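Long-range contacts in methylxanthine N3-demethylase NdmB (PDB 6ICL), which catalyses the N3-demethylation of theobromine and related methylxanthines as a Rieske non-heme iron oxygenase, releasing formaldehyde in bacterial caffeine degradation: residues D152-I160 and G356-L365; P209-V217 and E225-P233. One frame throughout, in Å; residues are numbered along the deposited sequence.

Contact 1 joins the loop 152-160, which follows strand 146-150, to the helix 357-365 near the C-terminus; it is a surface contact in which an arginine hydrogen-bonded to backbone carbonyls lies beside an aromatic and sulfur patch. Contact 2 is more local and partly buried: the loop 209-217 folds back on strand 225-230 and the residues after it, eight residues further along the chain, and meets them through proline, phenylalanine, valine and leucine. Both lean on helix 337-355, though on different residues. Their centres are 30 Å apart, and contact 2 is nested within the chain closed by contact 1.

Contact 1 of 2, residues D152-I160 and G356-L365; sequences DNSFDCTQI and GREAFRDSVL
The loop 152-160 makes a type I turn from N153 to D156 and passes along helix 357-365, F155 coming nearest R357 and C157 nearest R361. G356 is the N-cap of the helix; at its positive phi a CB would press on the carbonyl O of the preceding residue, which suits glycine. F155 lies flat against the first turn: R357 CA sits 3.7 Å from the centroid of its ring, over the face, a CH-pi contact, while the extended arginine chain runs past the ring in the opposite direction. At the edge of the same ring, F155 CD2 meets F360 CD2 at 3.4 Å, the two ring planes inclined at 49°. A small, polarisable thiol suits the next site, where C157 SG approaches F360 CD2 obliquely at 3.6 Å and also touches V364 CG2; C157 CB packs on L365 CD1 at 3.8 Å. The polar tie is R361: its CB does not point at the loop, but the bend at chi3 (51°) brings its guanidinium end to the loop backbone. R361 NH1 donates to F155 O at 2.9 Å, with that oxygen close to the guanidinium plane, and more weakly to D156 O, so one nitrogen holds two successive carbonyls. Within the loop, D152 OD1 accepts from S154 N, forming an Asx turn. H35 stacks on F155, also meets the F360 ring and accepts from T158 OG1 through its backbone O. F360 and V364 touch both the loop and helix 337-355, so the two helices and the loop following strand 146-150 pack together.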
# COMPACT_ATOMS: atom_id res chain seq x y z
N ASP A 152 -25.79 -31.03 -10.82
CA ASP A 152 -26.32 -32.09 -11.68
C ASP A 152 -27.29 -32.95 -10.90
O ASP A 152 -26.92 -33.57 -9.89
CB ASP A 152 -25.22 -32.95 -12.30
CG ASP A 152 -25.75 -33.81 -13.44
OD1 ASP A 152 -26.89 -34.26 -13.34
OD2 ASP A 152 -25.06 -34.00 -14.45
N ASN A 153 -28.53 -32.98 -11.40
CA ASN A 153 -29.72 -33.71 -10.97
C ASN A 153 -29.77 -35.16 -11.42
O ASN A 153 -30.54 -35.93 -10.83
CB ASN A 153 -30.97 -33.06 -11.57
CG ASN A 153 -31.76 -32.39 -10.57
OD1 ASN A 153 -31.49 -32.57 -9.39
ND2 ASN A 153 -32.75 -31.62 -10.98
N SER A 154 -29.05 -35.51 -12.49
CA SER A 154 -29.36 -36.70 -13.28
C SER A 154 -29.48 -37.96 -12.43
O SER A 154 -30.35 -38.79 -12.67
CB SER A 154 -28.29 -36.91 -14.35
OG SER A 154 -28.25 -35.83 -15.25
N PHE A 155 -28.59 -38.13 -11.45
CA PHE A 155 -28.49 -39.41 -10.77
C PHE A 155 -29.35 -39.50 -9.52
O PHE A 155 -29.47 -40.60 -8.96
CB PHE A 155 -27.03 -39.72 -10.44
CG PHE A 155 -26.14 -39.82 -11.66
CD1 PHE A 155 -26.67 -39.86 -12.94
CD2 PHE A 155 -24.75 -39.88 -11.52
CE1 PHE A 155 -25.85 -39.96 -14.06
CE2 PHE A 155 -23.91 -39.97 -12.64
CZ PHE A 155 -24.46 -40.02 -13.90
N ASP A 156 -29.92 -38.38 -9.08
CA ASP A 156 -30.99 -38.32 -8.06
C ASP A 156 -30.73 -39.24 -6.87
O ASP A 156 -31.59 -40.03 -6.46
CB ASP A 156 -32.35 -38.62 -8.69
CG ASP A 156 -33.51 -38.46 -7.69
OD1 ASP A 156 -33.44 -37.58 -6.80
OD2 ASP A 156 -34.49 -39.23 -7.79
N CYS A 157 -29.53 -39.14 -6.27
CA CYS A 157 -29.27 -39.96 -5.09
C CYS A 157 -28.47 -39.26 -3.99
O CYS A 157 -27.97 -39.94 -3.08
CB CYS A 157 -28.54 -41.25 -5.46
SG CYS A 157 -26.99 -40.97 -6.29
N THR A 158 -28.35 -37.94 -4.03
CA THR A 158 -27.59 -37.21 -3.02
C THR A 158 -28.50 -36.23 -2.30
O THR A 158 -29.51 -35.77 -2.85
CB THR A 158 -26.39 -36.48 -3.65
OG1 THR A 158 -26.85 -35.65 -4.73
CG2 THR A 158 -25.35 -37.48 -4.19
N GLN A 159 -28.15 -35.90 -1.06
CA GLN A 159 -28.92 -34.95 -0.29
C GLN A 159 -27.99 -33.96 0.41
O GLN A 159 -26.76 -34.13 0.43
CB GLN A 159 -29.81 -35.65 0.75
CG GLN A 159 -29.07 -36.45 1.79
CD GLN A 159 -30.04 -37.23 2.67
OE1 GLN A 159 -31.20 -36.83 2.84
NE2 GLN A 159 -29.59 -38.34 3.23
N ILE A 160 -28.59 -32.93 0.99
CA ILE A 160 -27.80 -31.88 1.65
C ILE A 160 -27.16 -32.46 2.91
O ILE A 160 -27.83 -33.16 3.69
CB ILE A 160 -28.68 -30.68 1.98
CG1 ILE A 160 -29.07 -29.97 0.68
CG2 ILE A 160 -27.95 -29.72 2.95
CD1 ILE A 160 -30.27 -29.05 0.80
N GLY A 356 -21.72 -44.37 -15.06
CA GLY A 356 -23.08 -44.02 -15.37
C GLY A 356 -23.94 -43.99 -14.14
O GLY A 356 -23.46 -44.18 -13.02
N ARG A 357 -25.23 -43.76 -14.38
CA ARG A 357 -26.16 -43.49 -13.30
C ARG A 357 -26.17 -44.63 -12.28
O ARG A 357 -26.06 -44.40 -11.07
CB ARG A 357 -27.56 -43.25 -13.87
CG ARG A 357 -28.57 -42.92 -12.79
CD ARG A 357 -29.99 -42.70 -13.31
NE ARG A 357 -30.91 -42.82 -12.18
CZ ARG A 357 -31.99 -42.07 -12.01
NH1 ARG A 357 -32.30 -41.13 -12.90
NH2 ARG A 357 -32.77 -42.25 -10.94
N GLU A 358 -26.30 -45.87 -12.75
CA GLU A 358 -26.49 -46.97 -11.82
C GLU A 358 -25.21 -47.25 -11.03
O GLU A 358 -25.27 -47.53 -9.83
CB GLU A 358 -26.97 -48.22 -12.56
CG GLU A 358 -28.37 -48.68 -12.13
CD GLU A 358 -29.34 -47.51 -11.89
OE1 GLU A 358 -29.79 -47.33 -10.72
OE2 GLU A 358 -29.64 -46.76 -12.85
N ALA A 359 -24.05 -47.15 -11.67
CA ALA A 359 -22.80 -47.33 -10.94
C ALA A 359 -22.67 -46.30 -9.82
O ALA A 359 -22.36 -46.65 -8.66
CB ALA A 359 -21.62 -47.22 -11.90
N PHE A 360 -22.93 -45.03 -10.13
CA PHE A 360 -22.83 -43.98 -9.13
C PHE A 360 -23.81 -44.21 -7.98
O PHE A 360 -23.42 -44.16 -6.81
CB PHE A 360 -23.10 -42.62 -9.79
CG PHE A 360 -22.90 -41.45 -8.86
CD1 PHE A 360 -21.62 -41.02 -8.55
CD2 PHE A 360 -23.97 -40.79 -8.31
CE1 PHE A 360 -21.42 -39.94 -7.70
CE2 PHE A 360 -23.78 -39.70 -7.47
CZ PHE A 360 -22.50 -39.28 -7.16
N ARG A 361 -25.08 -44.47 -8.31
CA ARG A 361 -26.08 -44.64 -7.26
C ARG A 361 -25.71 -45.78 -6.33
O ARG A 361 -25.95 -45.71 -5.11
CB ARG A 361 -27.47 -44.87 -7.87
CG ARG A 361 -28.02 -43.69 -8.66
CD ARG A 361 -29.37 -44.02 -9.32
NE ARG A 361 -30.32 -44.59 -8.38
CZ ARG A 361 -31.21 -43.89 -7.68
NH1 ARG A 361 -31.26 -42.57 -7.82
NH2 ARG A 361 -32.03 -44.50 -6.84
N ASP A 362 -25.12 -46.85 -6.88
CA ASP A 362 -24.67 -47.96 -6.06
C ASP A 362 -23.57 -47.52 -5.11
O ASP A 362 -23.59 -47.84 -3.92
CB ASP A 362 -24.19 -49.12 -6.93
CG ASP A 362 -25.33 -49.98 -7.44
OD1 ASP A 362 -26.40 -50.03 -6.78
OD2 ASP A 362 -25.15 -50.63 -8.49
N SER A 363 -22.58 -46.79 -5.64
CA SER A 363 -21.47 -46.34 -4.82
C SER A 363 -21.94 -45.41 -3.70
O SER A 363 -21.53 -45.57 -2.54
CB SER A 363 -20.44 -45.64 -5.70
OG SER A 363 -19.35 -45.21 -4.90
N VAL A 364 -22.84 -44.47 -4.01
CA VAL A 364 -23.36 -43.55 -2.99
C VAL A 364 -24.17 -44.30 -1.95
O VAL A 364 -23.99 -44.12 -0.74
CB VAL A 364 -24.21 -42.43 -3.64
CG1 VAL A 364 -24.91 -41.61 -2.57
CG2 VAL A 364 -23.39 -41.53 -4.55
N LEU A 365 -25.10 -45.15 -2.41
CA LEU A 365 -26.17 -45.65 -1.54
C LEU A 365 -25.87 -46.98 -0.85
O LEU A 365 -26.56 -47.31 0.13
CB LEU A 365 -27.45 -45.79 -2.35
CG LEU A 365 -27.99 -44.48 -2.91
CD1 LEU A 365 -29.01 -44.75 -4.01
CD2 LEU A 365 -28.62 -43.67 -1.77

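Contact 2 of 2, residues P209-V217 and E225-P233; sequences PFFASHPTV and ELQFKLAPP
The F210 ring turns an edge to the peptide that joins A231 to P232, and P209 of its own segment lies over one face, CB 4.2 Å above the ring plane and offset toward the rim. At the edge F210 CE2 lies 3.1 Å from A231 O, close to the ring plane, so the weakly positive rim of hydrogens faces a carbonyl oxygen. The ring's far end, CZ, reaches L230 CB at 3.7 Å, the two side chains crossing at about a right angle. With CG anti to its own carbonyl carbon (chi1 -50°), F210 extends toward the strand end although its CB does not point there. Proline suits the next place because its compact ring packs without a flexible tail: P232 CG touches P209 CB at 4.0 Å, and P232 CD lies 3.9 Å from F210 CE2. Further along, V217 CG2, placed anti to the backbone N, packs on L230 CD2 at 3.6 Å and on F228 CB at 3.9 Å. V217 lies side by side with both residues, pointing the same way; this one methyl lodges against both, while V217 CB also touches L230 CD2. Contact between the segments is thus mainly apolar, while the loop keeps its own shape by a type II turn from F210 to S213, closed by S213 N donating to F210 O. F195 meets F210 edge-to-face, and F211 and H214 pack on P122 and A123 of the second subunit. Strand 225-230 runs between strands 219-222 and 246-253 of the antiparallel sheet, with F228 and V217 resting on helix 337-355.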
# COMPACT_ATOMS: atom_id res chain seq x y z
N PRO A 209 -6.43 -36.38 22.96
CA PRO A 209 -6.87 -37.48 23.82
C PRO A 209 -6.43 -38.86 23.36
O PRO A 209 -6.80 -39.85 24.01
CB PRO A 209 -8.40 -37.36 23.77
CG PRO A 209 -8.67 -36.77 22.42
CD PRO A 209 -7.52 -35.85 22.12
N PHE A 210 -5.64 -38.97 22.28
CA PHE A 210 -5.24 -40.27 21.76
C PHE A 210 -3.74 -40.37 21.44
O PHE A 210 -3.35 -41.24 20.66
CB PHE A 210 -6.00 -40.62 20.47
CG PHE A 210 -7.49 -40.46 20.55
CD1 PHE A 210 -8.11 -39.34 19.99
CD2 PHE A 210 -8.29 -41.43 21.13
CE1 PHE A 210 -9.49 -39.19 20.04
CE2 PHE A 210 -9.67 -41.30 21.17
CZ PHE A 210 -10.27 -40.17 20.63
N PHE A 211 -2.90 -39.49 21.99
CA PHE A 211 -1.54 -39.41 21.46
C PHE A 211 -0.78 -40.70 21.71
O PHE A 211 -0.82 -41.25 22.82
CB PHE A 211 -0.76 -38.23 22.04
CG PHE A 211 0.60 -38.04 21.38
CD1 PHE A 211 0.69 -37.79 20.01
CD2 PHE A 211 1.77 -38.13 22.12
CE1 PHE A 211 1.93 -37.61 19.40
CE2 PHE A 211 3.02 -37.95 21.52
CZ PHE A 211 3.09 -37.69 20.16
N ALA A 212 -0.10 -41.19 20.67
CA ALA A 212 0.68 -42.42 20.65
C ALA A 212 -0.18 -43.66 20.88
O ALA A 212 0.36 -44.78 20.98
CB ALA A 212 1.84 -42.37 21.66
N SER A 213 -1.50 -43.50 20.98
CA SER A 213 -2.47 -44.58 21.04
C SER A 213 -2.93 -44.96 19.63
O SER A 213 -2.83 -44.17 18.68
CB SER A 213 -3.69 -44.17 21.88
OG SER A 213 -3.32 -43.54 23.09
N HIS A 214 -3.42 -46.20 19.49
CA HIS A 214 -4.11 -46.65 18.28
C HIS A 214 -5.50 -47.10 18.71
O HIS A 214 -5.76 -48.31 18.83
CB HIS A 214 -3.39 -47.79 17.56
CG HIS A 214 -1.90 -47.73 17.64
ND1 HIS A 214 -1.20 -46.55 17.68
CD2 HIS A 214 -0.97 -48.72 17.70
CE1 HIS A 214 0.10 -46.81 17.76
NE2 HIS A 214 0.26 -48.12 17.77
N PRO A 215 -6.41 -46.16 18.96
CA PRO A 215 -7.78 -46.55 19.29
C PRO A 215 -8.37 -47.41 18.18
O PRO A 215 -8.01 -47.30 17.01
CB PRO A 215 -8.51 -45.22 19.42
CG PRO A 215 -7.44 -44.24 19.73
CD PRO A 215 -6.25 -44.70 18.96
N THR A 216 -9.27 -48.30 18.58
CA THR A 216 -9.99 -49.12 17.62
C THR A 216 -11.13 -48.30 17.04
O THR A 216 -12.02 -47.85 17.77
CB THR A 216 -10.49 -50.40 18.28
OG1 THR A 216 -11.55 -50.97 17.49
CG2 THR A 216 -11.00 -50.12 19.69
N VAL A 217 -11.09 -48.06 15.73
CA VAL A 217 -12.10 -47.23 15.09
C VAL A 217 -12.71 -48.01 13.93
O VAL A 217 -12.00 -48.39 12.99
CB VAL A 217 -11.52 -45.90 14.60
CG1 VAL A 217 -10.18 -46.11 13.94
CG2 VAL A 217 -12.51 -45.23 13.65
N GLU A 225 -22.95 -41.38 3.98
CA GLU A 225 -22.11 -40.79 5.01
C GLU A 225 -20.98 -41.75 5.38
O GLU A 225 -21.19 -42.96 5.45
CB GLU A 225 -22.91 -40.48 6.28
CG GLU A 225 -24.24 -39.75 6.06
CD GLU A 225 -24.92 -39.37 7.37
OE1 GLU A 225 -24.41 -39.74 8.45
OE2 GLU A 225 -25.97 -38.69 7.33
N LEU A 226 -19.78 -41.21 5.62
CA LEU A 226 -18.80 -41.91 6.43
C LEU A 226 -19.15 -41.73 7.90
O LEU A 226 -19.38 -40.60 8.35
CB LEU A 226 -17.38 -41.40 6.18
CG LEU A 226 -16.57 -42.03 5.06
CD1 LEU A 226 -15.21 -41.37 4.97
CD2 LEU A 226 -16.42 -43.55 5.28
N GLN A 227 -19.23 -42.84 8.64
CA GLN A 227 -19.57 -42.79 10.05
C GLN A 227 -18.52 -43.54 10.85
O GLN A 227 -18.18 -44.69 10.53
CB GLN A 227 -20.96 -43.38 10.30
CG GLN A 227 -22.05 -42.61 9.59
CD GLN A 227 -23.43 -43.09 9.97
OE1 GLN A 227 -23.58 -44.09 10.67
NE2 GLN A 227 -24.46 -42.36 9.53
N PHE A 228 -17.98 -42.88 11.86
CA PHE A 228 -17.01 -43.50 12.74
C PHE A 228 -17.11 -42.82 14.08
O PHE A 228 -17.64 -41.71 14.21
CB PHE A 228 -15.59 -43.44 12.18
CG PHE A 228 -15.21 -42.09 11.59
CD1 PHE A 228 -15.58 -41.76 10.30
CD2 PHE A 228 -14.48 -41.18 12.33
CE1 PHE A 228 -15.24 -40.52 9.76
CE2 PHE A 228 -14.13 -39.93 11.78
CZ PHE A 228 -14.51 -39.62 10.50
N LYS A 229 -16.60 -43.50 15.09
CA LYS A 229 -16.66 -43.04 16.46
C LYS A 229 -15.29 -43.28 17.07
O LYS A 229 -14.66 -44.29 16.80
CB LYS A 229 -17.79 -43.77 17.24
CG LYS A 229 -17.80 -43.51 18.74
CD LYS A 229 -19.15 -43.87 19.37
CE LYS A 229 -19.14 -43.73 20.90
NZ LYS A 229 -19.57 -44.98 21.61
N LEU A 230 -14.80 -42.30 17.81
CA LEU A 230 -13.51 -42.38 18.48
C LEU A 230 -13.74 -42.20 19.96
O LEU A 230 -14.45 -41.27 20.38
CB LEU A 230 -12.54 -41.31 17.96
CG LEU A 230 -12.27 -41.21 16.46
CD1 LEU A 230 -11.29 -40.09 16.17
CD2 LEU A 230 -11.75 -42.52 15.89
N ALA A 231 -13.15 -43.08 20.76
CA ALA A 231 -13.23 -42.98 22.21
C ALA A 231 -11.81 -43.07 22.79
O ALA A 231 -11.01 -43.89 22.31
CB ALA A 231 -14.11 -44.09 22.79
N PRO A 232 -11.47 -42.22 23.74
CA PRO A 232 -10.17 -42.36 24.43
C PRO A 232 -10.15 -43.62 25.28
O PRO A 232 -11.20 -44.21 25.55
CB PRO A 232 -10.10 -41.09 25.31
CG PRO A 232 -11.09 -40.14 24.71
CD PRO A 232 -12.18 -41.00 24.13
N PRO A 233 -8.96 -44.07 25.71
CA PRO A 233 -8.87 -45.30 26.53
C PRO A 233 -9.41 -45.14 27.96
O PRO A 233 -9.32 -44.07 28.56
CB PRO A 233 -7.36 -45.60 26.54
CG PRO A 233 -6.70 -44.28 26.30
CD PRO A 233 -7.62 -43.53 25.37